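Side-chain contacts in contact-dependent inhibitor I (Escherichia coli NC101, PDB 5I4Q), which probably acts as the immunity protein that binds the toxin chain of contact-dependent inhibitor A and protects the cell from it: residues Arg26-Cys31 / Gln58-Thr63; His37-Thr42 / Gln48-Asp53; Asp53-Gln58 / Tyr89-Trp94; Glu69-Pro72 / Ile76-Leu79. All coordinates share one frame; numbering follows the deposited sequence.

Contact 1: Arg26-Cys31 / Gln58-Thr63; sequences RLYEEC and QSELAT
Y28 and L61 mark the nearest approach of segments 26-31 and 58-63, both helical, with their CA atoms 8.6 Å apart. That spacing is wide for direct backbone packing, and a single aromatic side chain bridges it. Y28 has CG beside its backbone N (chi1 -87°), which sends the ring from 26-31 across to 58-63. L61 comes alongside, sliding past in the opposite direction: its CD2 lies 4.1 Å above one face of the Y28 ring, displaced toward the rim, and L61 CG stands 4.0 Å from Y28 CD2. E60 meets the polar end of the ring. Y28 OH donates to E60 OE1 at 2.7 Å, and that oxygen lies at the ring edge, in its plane. Ring and carboxylate planes are 84° apart; the hydroxyl meets OE1 from 35° out of the carboxylate plane. The bond gives the buried phenol hydroxyl an acceptor, and donation to OE1 would be expected to stabilise the carboxylate anion. Of the second subunit, another copy of this protein, F7 meets the Y28 ring and W4 packs on E60. Within the chain, L61 also touches L25 and I32 of helix 4-40, and L79 and I80 of helix 74-82, which lies against the same pair of helices.

Contact 2: His37-Thr42 / Gln48-Asp53; sequences HQIGST and QPLFDD
I39 and L50 carry most of this contact, and the branches of I39 meet different parts of 48-53. I39 CG1 presses on L50 CB at 3.5 Å, the two side chains sliding past each other in opposite directions. Beyond it, I39 CD1 sits over a face of the F51 ring as a CH-pi contact, 4.3 Å from the centroid and only 17° off the ring normal. With chi1 at -72°, I39 CG2 is anti to the backbone N and reaches F51 CZ at 3.7 Å. L50 is gripped from further sides: its CD2 lies 3.4 Å from Q38 NE2, and its CD1 meets T42 CG2 tip to tip at 4.0 Å. This is the closed end of an antiparallel helical hairpin, helix 4-40 turning into helix 44-66 through a very short link, which is why residues so close in sequence can pack side chain against side chain. The turn is tied back by S41 OG, which donates to H37 O at 2.9 Å from above the carbonyl plane. Helix 44-66 is kinked here: P49 has no N-H to donate, and the N of L50 also makes no bond to the turn before. Farther out, H95 and F98 of helix 88-99 cover I39, W94 of the same helix packs on F51, and L35 packs on L50.

Contact 3: Asp53-Gln58 / Tyr89-Trp94; sequences DLFRMQ and YSRKYW
S90 and R91 are the residues of helix 88-99 that touch F55, the side chain reaching out to them from helix 44-66. The backbones stay well apart, 10.0 Å between the CA atoms of F55 and R91, so the side chains, chiefly F55 and R91, do the joining. S90 comes first, its OG 4.1 Å from F55 CZ. Its hydroxyl occupies the position between backbone N and carbonyl carbon (chi1 75°) and is bonded to R85 O in the preceding loop, so its approach to the ring is mere van der Waals contact. R91 follows and does more. Its chain runs extended from CG to NE and crosses the ring at a slant: R91 CG and NE both lie 3.8 Å from F55 CE2, and R91 NH2 stands 3.8 Å from F55 CD2. Ring and guanidinium planes are only 20° apart. What fixes the guanidinium is polar: NE pairs with D86, NH2 with D52 and NH1 with Q48, so all three nitrogens are held and its positive charge is probably well balanced. Further along, Y93 presents its edge to the W94 ring, Y93 CD2 3.8 Å above the W94 plane and over its centre. W94 in turn points toward 53-58, and W94 CD1 comes to 4.6 Å from F55 CZ. The arrangement belongs to the interface between two helices of an all-alpha fold, where an aromatic core residue meets the stem and guanidinium of an arginine whose head is also bonded by D86, D52 and Q48.

Contact 4: Glu69-Pro72 / Ile76-Leu79; sequences EYKP and IQDL
K71 and P72, in the loop after helix 44-66, meet I76 and Q77 near the start of helix 74-82, and the chain folds tightly enough to bring the CA atoms of P72 and I76 to 6.1 Å. The loop opens with E69, the first residue to leave the helix, with a positive phi of 63°. Y70 packs instead on I21, K22 and L25 of helix 4-40 and meets Y14 of the second subunit edge to face. K71 is extended as far as CE, and chi4 (-77°) bends its tip, setting K71 NZ 3.3 Å from Q77 OE1 in a weak hydrogen bond. P72 supplies the apolar half. Its CG lies 3.6 Å from I76 CG2, the branch that stands anti to the backbone N of I76, while the other branch leads away from the loop; the proline ring also borders the Q77 chain, with P72 CG to Q77 CG at 4.2 Å. Q77 itself sits with chi1 at -106°, away from a staggered position, a sign of some strain. P72 O is only 2.9 Å from Q77 OE1, two acceptors in close approach with no hydrogen bond between them. Turning the amide over would let NE2 donate to P72 O, but would then give up the acceptor that K71 uses. The chemistry therefore implies that the P72-I76 apolar contact is the firm part, while the K71-Q77 bond is weak and its amide orientation doubtful, with Q77 also touching V91 of the contact-dependent inhibitor A chain.

In the fold
Contacts 1 and 2 lie on the same hairpin, helices 4-40 and 44-66, their centres 15 Å apart; contact 2, within the sequence span of contact 1, closes the turn. Contact 3 opens after contact 2 closes, crosses contact 1 along the chain and brings helix 88-99 onto helix 44-66. Its centre is 9 Å from that of contact 2, and the two join through R91, which reaches both Q48 and D52. Contact 4 falls within the span of contact 3, its centre 9 Å from that of contact 1, where L61 meets L79 and I76. Centres of contacts 2 and 4 are 22 Å apart. The two later helices thus dock on the hairpin to complete an all-alpha fold.

Contact 1: Arg26-Cys31 / Gln58-Thr63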
loop_
_atom_site.group_PDB
_atom_site.type_symbol
_atom_site.label_atom_id
_atom_site.label_comp_id
_atom_site.label_asym_id
_atom_site.label_seq_id
_atom_site.Cartn_x
_atom_site.Cartn_y
_atom_site.Cartn_z
ATOM N N ARG B 26 4.557 1.433 -14.611
ATOM C CA ARG B 26 4.289 1.430 -16.043
ATOM C C ARG B 26 5.385 2.171 -16.789
ATOM O O ARG B 26 5.807 1.691 -17.807
ATOM C CB ARG B 26 2.959 2.093 -16.423
ATOM C CG ARG B 26 1.674 1.383 -15.988
ATOM C CD ARG B 26 0.380 2.159 -16.355
ATOM N NE ARG B 26 0.205 2.233 -17.821
ATOM C CZ ARG B 26 0.635 3.220 -18.616
ATOM N NH1 ARG B 26 0.419 3.135 -19.927
ATOM N NH2 ARG B 26 1.269 4.291 -18.127
ATOM N N LEU B 27 5.804 3.342 -16.322
ATOM C CA LEU B 27 6.931 4.073 -16.917
ATOM C C LEU B 27 8.239 3.292 -16.865
ATOM O O LEU B 27 8.986 3.328 -17.805
ATOM C CB LEU B 27 7.185 5.421 -16.243
ATOM C CG LEU B 27 6.104 6.512 -16.363
ATOM C CD1 LEU B 27 6.259 7.633 -15.332
ATOM C CD2 LEU B 27 6.087 7.079 -17.768
ATOM N N TYR B 28 8.537 2.609 -15.757
ATOM C CA TYR B 28 9.770 1.825 -15.686
ATOM C C TYR B 28 9.683 0.741 -16.745
ATOM O O TYR B 28 10.595 0.543 -17.479
ATOM C CB TYR B 28 10.012 1.238 -14.301
ATOM C CG TYR B 28 10.753 2.126 -13.315
ATOM C CD1 TYR B 28 10.102 3.032 -12.544
ATOM C CD2 TYR B 28 12.083 1.946 -13.069
ATOM C CE1 TYR B 28 10.787 3.794 -11.621
ATOM C CE2 TYR B 28 12.761 2.699 -12.190
ATOM C CZ TYR B 28 12.126 3.639 -11.474
ATOM O OH TYR B 28 12.836 4.369 -10.563
ATOM N N GLU B 29 8.533 0.104 -16.854
ATOM C CA GLU B 29 8.324 -0.992 -17.784
ATOM C C GLU B 29 8.548 -0.546 -19.222
ATOM O O GLU B 29 9.244 -1.205 -19.974
ATOM C CB GLU B 29 6.926 -1.610 -17.609
ATOM C CG GLU B 29 6.912 -3.131 -17.651
ATOM C CD GLU B 29 5.522 -3.747 -17.566
ATOM O OE1 GLU B 29 4.922 -3.956 -18.648
ATOM O OE2 GLU B 29 5.058 -4.050 -16.440
ATOM N N GLU B 30 7.997 0.590 -19.584
ATOM C CA GLU B 30 8.134 1.115 -20.929
ATOM C C GLU B 30 9.583 1.484 -21.225
ATOM O O GLU B 30 10.117 1.102 -22.251
ATOM C CB GLU B 30 7.212 2.337 -21.118
ATOM C CG GLU B 30 5.722 1.977 -21.281
ATOM C CD GLU B 30 4.729 3.156 -21.093
ATOM O OE1 GLU B 30 5.138 4.342 -21.168
ATOM O OE2 GLU B 30 3.518 2.890 -20.853
ATOM N N CYS B 31 10.208 2.225 -20.315
ATOM C CA CYS B 31 11.598 2.672 -20.465
ATOM C C CYS B 31 12.591 1.467 -20.618
ATOM O O CYS B 31 13.509 1.461 -21.439
ATOM C CB CYS B 31 11.963 3.544 -19.267
ATOM S SG CYS B 31 13.179 4.820 -19.618
ATOM N N GLN B 58 16.917 -1.456 -12.660
ATOM C CA GLN B 58 16.712 -2.681 -11.962
ATOM C C GLN B 58 17.048 -2.466 -10.487
ATOM O O GLN B 58 16.346 -2.948 -9.638
ATOM C CB GLN B 58 17.538 -3.816 -12.583
ATOM C CG GLN B 58 17.460 -5.195 -11.890
ATOM C CD GLN B 58 18.173 -5.299 -10.560
ATOM O OE1 GLN B 58 19.063 -4.514 -10.244
ATOM N NE2 GLN B 58 17.776 -6.269 -9.752
ATOM N N SER B 59 18.120 -1.736 -10.206
ATOM C CA SER B 59 18.580 -1.504 -8.817
ATOM C C SER B 59 17.581 -0.744 -8.039
ATOM O O SER B 59 17.358 -1.054 -6.871
ATOM C CB SER B 59 19.922 -0.804 -8.750
ATOM O OG SER B 59 20.897 -1.667 -9.336
ATOM N N GLU B 60 16.915 0.191 -8.687
ATOM C CA GLU B 60 15.911 0.936 -8.011
ATOM C C GLU B 60 14.697 0.048 -7.764
ATOM O O GLU B 60 14.021 0.192 -6.742
ATOM C CB GLU B 60 15.535 2.159 -8.836
ATOM C CG GLU B 60 16.656 3.169 -8.935
ATOM C CD GLU B 60 16.501 4.194 -10.089
ATOM O OE1 GLU B 60 15.499 4.181 -10.823
ATOM O OE2 GLU B 60 17.400 5.048 -10.238
ATOM N N LEU B 61 14.362 -0.817 -8.751
ATOM C CA LEU B 61 13.221 -1.700 -8.593
ATOM C C LEU B 61 13.507 -2.736 -7.505
ATOM O O LEU B 61 12.632 -3.108 -6.755
ATOM C CB LEU B 61 12.852 -2.361 -9.891
ATOM C CG LEU B 61 12.190 -1.408 -10.884
ATOM C CD1 LEU B 61 12.271 -1.973 -12.263
ATOM C CD2 LEU B 61 10.753 -1.086 -10.610
ATOM N N ALA B 62 14.751 -3.163 -7.389
ATOM C CA ALA B 62 15.145 -4.049 -6.301
ATOM C C ALA B 62 15.031 -3.363 -4.927
ATOM O O ALA B 62 14.611 -3.993 -3.956
ATOM C CB ALA B 62 16.558 -4.528 -6.564
ATOM N N THR B 63 15.365 -2.069 -4.854
ATOM C CA THR B 63 15.223 -1.318 -3.637
ATOM C C THR B 63 13.745 -1.255 -3.269
ATOM O O THR B 63 13.342 -1.373 -2.094
ATOM C CB THR B 63 15.855 0.083 -3.773
ATOM O OG1 THR B 63 17.235 -0.049 -4.110
ATOM C CG2 THR B 63 15.791 0.852 -2.491
#

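Contact 2: His37-Thr42 / Gln48-Asp53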
loop_
_atom_site.group_PDB
_atom_site.type_symbol
_atom_site.label_atom_id
_atom_site.label_comp_id
_atom_site.label_asym_id
_atom_site.label_seq_id
_atom_site.Cartn_x
_atom_site.Cartn_y
_atom_site.Cartn_z
ATOM N N HIS B 37 15.401 -2.898 -26.413
ATOM C CA HIS B 37 15.364 -2.753 -27.869
ATOM C C HIS B 37 16.626 -2.093 -28.402
ATOM O O HIS B 37 17.244 -2.640 -29.318
ATOM C CB HIS B 37 14.133 -1.952 -28.274
ATOM C CG HIS B 37 13.901 -1.875 -29.744
ATOM N ND1 HIS B 37 13.613 -2.984 -30.510
ATOM C CD2 HIS B 37 13.849 -0.808 -30.585
ATOM C CE1 HIS B 37 13.432 -2.609 -31.766
ATOM N NE2 HIS B 37 13.554 -1.294 -31.832
ATOM N N GLN B 38 17.030 -0.970 -27.801
ATOM C CA GLN B 38 18.245 -0.243 -28.223
ATOM C C GLN B 38 19.497 -1.089 -28.083
ATOM O O GLN B 38 20.305 -1.150 -29.010
ATOM C CB GLN B 38 18.457 1.054 -27.444
ATOM C CG GLN B 38 17.404 2.135 -27.650
ATOM C CD GLN B 38 17.522 3.276 -26.631
ATOM O OE1 GLN B 38 16.588 3.551 -25.865
ATOM N NE2 GLN B 38 18.667 3.938 -26.614
ATOM N N ILE B 39 19.665 -1.721 -26.922
ATOM C CA ILE B 39 20.809 -2.588 -26.663
ATOM C C ILE B 39 20.929 -3.694 -27.713
ATOM O O ILE B 39 22.022 -4.029 -28.157
ATOM C CB ILE B 39 20.725 -3.198 -25.240
ATOM C CG1 ILE B 39 21.006 -2.134 -24.196
ATOM C CG2 ILE B 39 21.739 -4.322 -25.027
ATOM C CD1 ILE B 39 20.465 -2.487 -22.809
ATOM N N GLY B 40 19.788 -4.264 -28.083
ATOM C CA GLY B 40 19.731 -5.336 -29.074
ATOM C C GLY B 40 19.975 -4.872 -30.494
ATOM O O GLY B 40 20.144 -5.675 -31.366
ATOM N N SER B 41 19.983 -3.564 -30.712
ATOM C CA SER B 41 20.205 -2.971 -32.026
ATOM C C SER B 41 21.558 -2.305 -32.121
ATOM O O SER B 41 21.769 -1.561 -33.041
ATOM C CB SER B 41 19.181 -1.865 -32.291
ATOM O OG SER B 41 17.864 -2.322 -32.146
ATOM N N THR B 42 22.472 -2.502 -31.173
ATOM C CA THR B 42 23.777 -1.839 -31.301
ATOM C C THR B 42 24.884 -2.806 -30.927
ATOM O O THR B 42 24.616 -3.941 -30.459
ATOM C CB THR B 42 23.810 -0.466 -30.547
ATOM O OG1 THR B 42 24.939 0.300 -30.971
ATOM C CG2 THR B 42 23.853 -0.572 -29.072
ATOM N N GLN B 48 27.221 -0.290 -23.545
ATOM C CA GLN B 48 27.569 -0.202 -22.141
ATOM C C GLN B 48 26.844 0.902 -21.387
ATOM O O GLN B 48 26.406 0.677 -20.247
ATOM C CB GLN B 48 29.070 -0.084 -21.917
ATOM C CG GLN B 48 29.870 -1.265 -22.407
ATOM C CD GLN B 48 29.327 -2.572 -21.923
ATOM O OE1 GLN B 48 29.338 -2.858 -20.709
ATOM N NE2 GLN B 48 28.846 -3.392 -22.854
ATOM N N PRO B 49 26.733 2.104 -21.973
ATOM C CA PRO B 49 26.001 3.121 -21.210
ATOM C C PRO B 49 24.507 2.811 -21.152
ATOM O O PRO B 49 23.818 3.269 -20.251
ATOM C CB PRO B 49 26.277 4.432 -21.986
ATOM C CG PRO B 49 26.752 3.986 -23.340
ATOM C CD PRO B 49 27.480 2.705 -23.082
ATOM N N LEU B 50 24.029 2.013 -22.091
ATOM C CA LEU B 50 22.652 1.617 -22.111
ATOM C C LEU B 50 22.396 0.573 -21.052
ATOM O O LEU B 50 21.364 0.587 -20.427
ATOM C CB LEU B 50 22.229 1.086 -23.488
ATOM C CG LEU B 50 22.300 2.083 -24.662
ATOM C CD1 LEU B 50 22.108 1.329 -25.969
ATOM C CD2 LEU B 50 21.249 3.185 -24.502
ATOM N N PHE B 51 23.352 -0.314 -20.846
ATOM C CA PHE B 51 23.280 -1.313 -19.802
ATOM C C PHE B 51 23.370 -0.618 -18.459
ATOM O O PHE B 51 22.671 -0.994 -17.554
ATOM C CB PHE B 51 24.428 -2.315 -19.906
ATOM C CG PHE B 51 24.136 -3.512 -20.743
ATOM C CD1 PHE B 51 23.154 -4.393 -20.383
ATOM C CD2 PHE B 51 24.885 -3.794 -21.837
ATOM C CE1 PHE B 51 22.890 -5.527 -21.130
ATOM C CE2 PHE B 51 24.648 -4.933 -22.597
ATOM C CZ PHE B 51 23.645 -5.814 -22.230
ATOM N N ASP B 52 24.192 0.421 -18.347
ATOM C CA ASP B 52 24.319 1.152 -17.079
ATOM C C ASP B 52 22.968 1.714 -16.635
ATOM O O ASP B 52 22.608 1.604 -15.461
ATOM C CB ASP B 52 25.311 2.319 -17.199
ATOM C CG ASP B 52 26.796 1.872 -17.437
ATOM O OD1 ASP B 52 27.178 0.665 -17.257
ATOM O OD2 ASP B 52 27.594 2.773 -17.795
ATOM N N ASP B 53 22.226 2.294 -17.586
ATOM C CA ASP B 53 20.836 2.771 -17.343
ATOM C C ASP B 53 19.888 1.620 -16.996
ATOM O O ASP B 53 19.137 1.704 -16.053
ATOM C CB ASP B 53 20.252 3.516 -18.551
ATOM C CG ASP B 53 20.998 4.803 -18.879
ATOM O OD1 ASP B 53 21.709 5.367 -17.996
ATOM O OD2 ASP B 53 20.878 5.263 -20.040
#

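Contact 3: Asp53-Gln58 / Tyr89-Trp94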
loop_
_atom_site.group_PDB
_atom_site.type_symbol
_atom_site.label_atom_id
_atom_site.label_comp_id
_atom_site.label_asym_id
_atom_site.label_seq_id
_atom_site.Cartn_x
_atom_site.Cartn_y
_atom_site.Cartn_z
ATOM N N ASP B 53 22.226 2.294 -17.586
ATOM C CA ASP B 53 20.836 2.771 -17.343
ATOM C C ASP B 53 19.888 1.620 -16.996
ATOM O O ASP B 53 19.137 1.704 -16.053
ATOM C CB ASP B 53 20.252 3.516 -18.551
ATOM C CG ASP B 53 20.998 4.803 -18.879
ATOM O OD1 ASP B 53 21.709 5.367 -17.996
ATOM O OD2 ASP B 53 20.878 5.263 -20.040
ATOM N N LEU B 54 19.958 0.536 -17.754
ATOM C CA LEU B 54 19.116 -0.614 -17.509
ATOM C C LEU B 54 19.334 -1.179 -16.124
ATOM O O LEU B 54 18.385 -1.426 -15.415
ATOM C CB LEU B 54 19.426 -1.680 -18.543
ATOM C CG LEU B 54 18.655 -2.979 -18.399
ATOM C CD1 LEU B 54 17.163 -2.693 -18.497
ATOM C CD2 LEU B 54 19.019 -3.953 -19.489
ATOM N N PHE B 55 20.576 -1.411 -15.728
ATOM C CA PHE B 55 20.817 -1.945 -14.378
ATOM C C PHE B 55 20.554 -0.980 -13.248
ATOM O O PHE B 55 20.260 -1.408 -12.096
ATOM C CB PHE B 55 22.233 -2.507 -14.256
ATOM C CG PHE B 55 22.470 -3.726 -15.100
ATOM C CD1 PHE B 55 21.830 -4.903 -14.796
ATOM C CD2 PHE B 55 23.365 -3.706 -16.148
ATOM C CE1 PHE B 55 22.060 -6.054 -15.527
ATOM C CE2 PHE B 55 23.570 -4.845 -16.928
ATOM C CZ PHE B 55 22.929 -6.027 -16.599
ATOM N N ARG B 56 20.688 0.314 -13.535
ATOM C CA ARG B 56 20.391 1.354 -12.551
ATOM C C ARG B 56 18.894 1.278 -12.228
ATOM O O ARG B 56 18.500 1.374 -11.070
ATOM C CB ARG B 56 20.742 2.733 -13.047
ATOM C CG ARG B 56 20.634 3.828 -11.987
ATOM C CD ARG B 56 20.591 5.240 -12.569
ATOM N NE ARG B 56 19.258 5.592 -13.038
ATOM C CZ ARG B 56 18.873 5.777 -14.302
ATOM N NH1 ARG B 56 17.597 6.076 -14.532
ATOM N NH2 ARG B 56 19.718 5.664 -15.332
HETATM N N MSE B 57 18.091 1.044 -13.254
HETATM C CA MSE B 57 16.657 0.902 -13.072
HETATM C C MSE B 57 16.301 -0.345 -12.311
HETATM O O MSE B 57 15.433 -0.302 -11.501
HETATM C CB MSE B 57 15.914 0.926 -14.419
HETATM C CG MSE B 57 16.071 2.332 -14.976
HETATM SE SE MSE B 57 14.894 2.629 -16.555
HETATM C CE MSE B 57 15.756 4.323 -17.184
ATOM N N GLN B 58 16.917 -1.456 -12.660
ATOM C CA GLN B 58 16.712 -2.681 -11.962
ATOM C C GLN B 58 17.048 -2.466 -10.487
ATOM O O GLN B 58 16.346 -2.948 -9.638
ATOM C CB GLN B 58 17.538 -3.816 -12.583
ATOM C CG GLN B 58 17.460 -5.195 -11.890
ATOM C CD GLN B 58 18.173 -5.299 -10.560
ATOM O OE1 GLN B 58 19.063 -4.514 -10.244
ATOM N NE2 GLN B 58 17.776 -6.269 -9.752
ATOM N N TYR B 89 30.108 -10.497 -17.761
ATOM C CA TYR B 89 29.675 -11.818 -18.198
ATOM C C TYR B 89 28.181 -11.877 -18.345
ATOM O O TYR B 89 27.687 -12.542 -19.255
ATOM C CB TYR B 89 30.237 -12.935 -17.277
ATOM C CG TYR B 89 31.747 -12.939 -17.288
ATOM C CD1 TYR B 89 32.446 -13.555 -18.327
ATOM C CD2 TYR B 89 32.473 -12.268 -16.303
ATOM C CE1 TYR B 89 33.816 -13.527 -18.382
ATOM C CE2 TYR B 89 33.839 -12.223 -16.338
ATOM C CZ TYR B 89 34.520 -12.844 -17.388
ATOM O OH TYR B 89 35.923 -12.806 -17.408
ATOM N N SER B 90 27.448 -11.164 -17.492
ATOM C CA SER B 90 25.989 -11.109 -17.646
ATOM C C SER B 90 25.655 -10.182 -18.807
ATOM O O SER B 90 24.727 -10.443 -19.572
ATOM C CB SER B 90 25.300 -10.673 -16.351
ATOM O OG SER B 90 25.446 -9.268 -16.099
ATOM N N ARG B 91 26.405 -9.091 -18.955
ATOM C CA ARG B 91 26.190 -8.196 -20.117
ATOM C C ARG B 91 26.408 -8.875 -21.457
ATOM O O ARG B 91 25.630 -8.650 -22.414
ATOM C CB ARG B 91 27.048 -6.938 -20.036
ATOM C CG ARG B 91 26.592 -6.000 -18.918
ATOM C CD ARG B 91 27.652 -4.969 -18.605
ATOM N NE ARG B 91 27.175 -4.051 -17.607
ATOM C CZ ARG B 91 27.208 -2.728 -17.679
ATOM N NH1 ARG B 91 27.703 -2.100 -18.737
ATOM N NH2 ARG B 91 26.732 -2.020 -16.673
ATOM N N LYS B 92 27.442 -9.696 -21.541
ATOM C CA LYS B 92 27.729 -10.446 -22.757
ATOM C C LYS B 92 26.506 -11.326 -23.078
ATOM O O LYS B 92 26.043 -11.380 -24.202
ATOM C CB LYS B 92 29.002 -11.285 -22.538
ATOM C CG LYS B 92 29.927 -11.502 -23.722
ATOM C CD LYS B 92 30.460 -10.205 -24.361
ATOM C CE LYS B 92 31.106 -10.417 -25.744
ATOM N NZ LYS B 92 31.591 -9.140 -26.345
ATOM N N TYR B 93 25.987 -12.019 -22.066
ATOM C CA TYR B 93 24.837 -12.910 -22.228
ATOM C C TYR B 93 23.577 -12.146 -22.665
ATOM O O TYR B 93 22.889 -12.538 -23.595
ATOM C CB TYR B 93 24.560 -13.644 -20.910
ATOM C CG TYR B 93 23.312 -14.482 -20.901
ATOM C CD1 TYR B 93 23.261 -15.713 -21.564
ATOM C CD2 TYR B 93 22.189 -14.085 -20.193
ATOM C CE1 TYR B 93 22.107 -16.500 -21.549
ATOM C CE2 TYR B 93 21.043 -14.873 -20.149
ATOM C CZ TYR B 93 20.995 -16.074 -20.820
ATOM O OH TYR B 93 19.840 -16.849 -20.784
ATOM N N TRP B 94 23.270 -11.056 -21.990
ATOM C CA TRP B 94 22.031 -10.320 -22.294
ATOM C C TRP B 94 22.146 -9.634 -23.633
ATOM O O TRP B 94 21.176 -9.610 -24.391
ATOM C CB TRP B 94 21.672 -9.345 -21.169
ATOM C CG TRP B 94 21.202 -10.059 -19.905
ATOM C CD1 TRP B 94 21.780 -9.990 -18.668
ATOM C CD2 TRP B 94 20.078 -10.937 -19.775
ATOM N NE1 TRP B 94 21.089 -10.780 -17.779
ATOM C CE2 TRP B 94 20.039 -11.374 -18.438
ATOM C CE3 TRP B 94 19.114 -11.402 -20.657
ATOM C CZ2 TRP B 94 19.081 -12.291 -17.966
ATOM C CZ3 TRP B 94 18.144 -12.295 -20.190
ATOM C CH2 TRP B 94 18.130 -12.713 -18.854
#

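Contact 4: Glu69-Pro72 / Ile76-Leu79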
loop_
_atom_site.group_PDB
_atom_site.type_symbol
_atom_site.label_atom_id
_atom_site.label_comp_id
_atom_site.label_asym_id
_atom_site.label_seq_id
_atom_site.Cartn_x
_atom_site.Cartn_y
_atom_site.Cartn_z
ATOM N N GLU B 69 9.346 -3.042 0.424
ATOM C CA GLU B 69 8.441 -4.193 0.377
ATOM C C GLU B 69 7.204 -3.986 -0.466
ATOM O O GLU B 69 6.128 -4.431 -0.114
ATOM C CB GLU B 69 8.139 -4.705 1.796
ATOM C CG GLU B 69 9.432 -5.309 2.382
ATOM C CD GLU B 69 9.225 -5.897 3.769
ATOM O OE1 GLU B 69 9.037 -5.120 4.707
ATOM O OE2 GLU B 69 9.224 -7.146 3.902
ATOM N N TYR B 70 7.358 -3.269 -1.571
ATOM C CA TYR B 70 6.289 -3.199 -2.543
ATOM C C TYR B 70 6.508 -4.337 -3.512
ATOM O O TYR B 70 7.524 -4.406 -4.191
ATOM C CB TYR B 70 6.179 -1.846 -3.238
ATOM C CG TYR B 70 4.942 -1.818 -4.152
ATOM C CD1 TYR B 70 4.978 -2.369 -5.437
ATOM C CD2 TYR B 70 3.737 -1.303 -3.696
ATOM C CE1 TYR B 70 3.847 -2.372 -6.232
ATOM C CE2 TYR B 70 2.597 -1.318 -4.493
ATOM C CZ TYR B 70 2.665 -1.849 -5.753
ATOM O OH TYR B 70 1.564 -1.888 -6.491
ATOM N N LYS B 71 5.539 -5.235 -3.590
ATOM C CA LYS B 71 5.627 -6.413 -4.457
ATOM C C LYS B 71 4.942 -6.067 -5.796
ATOM O O LYS B 71 3.768 -5.793 -5.823
ATOM C CB LYS B 71 4.966 -7.609 -3.753
ATOM C CG LYS B 71 5.105 -8.929 -4.510
ATOM C CD LYS B 71 4.324 -10.076 -3.845
ATOM C CE LYS B 71 4.468 -11.427 -4.581
ATOM N NZ LYS B 71 3.656 -11.559 -5.837
ATOM N N PRO B 72 5.697 -5.998 -6.911
ATOM C CA PRO B 72 5.116 -5.595 -8.186
ATOM C C PRO B 72 4.499 -6.777 -8.967
ATOM O O PRO B 72 4.535 -7.891 -8.489
ATOM C CB PRO B 72 6.348 -5.035 -8.925
ATOM C CG PRO B 72 7.430 -5.959 -8.505
ATOM C CD PRO B 72 7.135 -6.199 -7.035
ATOM N N ILE B 76 7.638 -7.474 -13.772
ATOM C CA ILE B 76 8.655 -6.700 -13.069
ATOM C C ILE B 76 9.412 -7.574 -12.031
ATOM O O ILE B 76 10.590 -7.423 -11.895
ATOM C CB ILE B 76 8.008 -5.512 -12.352
ATOM C CG1 ILE B 76 7.336 -4.573 -13.359
ATOM C CG2 ILE B 76 9.007 -4.767 -11.477
ATOM C CD1 ILE B 76 8.327 -3.676 -14.076
ATOM N N GLN B 77 8.753 -8.480 -11.327
ATOM C CA GLN B 77 9.448 -9.425 -10.444
ATOM C C GLN B 77 10.465 -10.290 -11.170
ATOM O O GLN B 77 11.570 -10.464 -10.705
ATOM C CB GLN B 77 8.498 -10.344 -9.722
ATOM C CG GLN B 77 8.308 -10.038 -8.255
ATOM C CD GLN B 77 7.092 -10.767 -7.680
ATOM O OE1 GLN B 77 5.938 -10.432 -7.993
ATOM N NE2 GLN B 77 7.339 -11.759 -6.842
ATOM N N ASP B 78 10.089 -10.829 -12.313
ATOM C CA ASP B 78 11.005 -11.586 -13.142
ATOM C C ASP B 78 12.141 -10.737 -13.625
ATOM O O ASP B 78 13.290 -11.175 -13.574
ATOM C CB ASP B 78 10.295 -12.205 -14.339
ATOM C CG ASP B 78 9.355 -13.330 -13.935
ATOM O OD1 ASP B 78 9.483 -13.904 -12.809
ATOM O OD2 ASP B 78 8.464 -13.637 -14.745
ATOM N N LEU B 79 11.846 -9.521 -14.037
ATOM C CA LEU B 79 12.891 -8.612 -14.415
ATOM C C LEU B 79 13.889 -8.326 -13.288
ATOM O O LEU B 79 15.112 -8.313 -13.526
ATOM C CB LEU B 79 12.326 -7.283 -14.895
ATOM C CG LEU B 79 13.507 -6.365 -15.251
ATOM C CD1 LEU B 79 13.332 -5.789 -16.645
ATOM C CD2 LEU B 79 13.810 -5.301 -14.197
#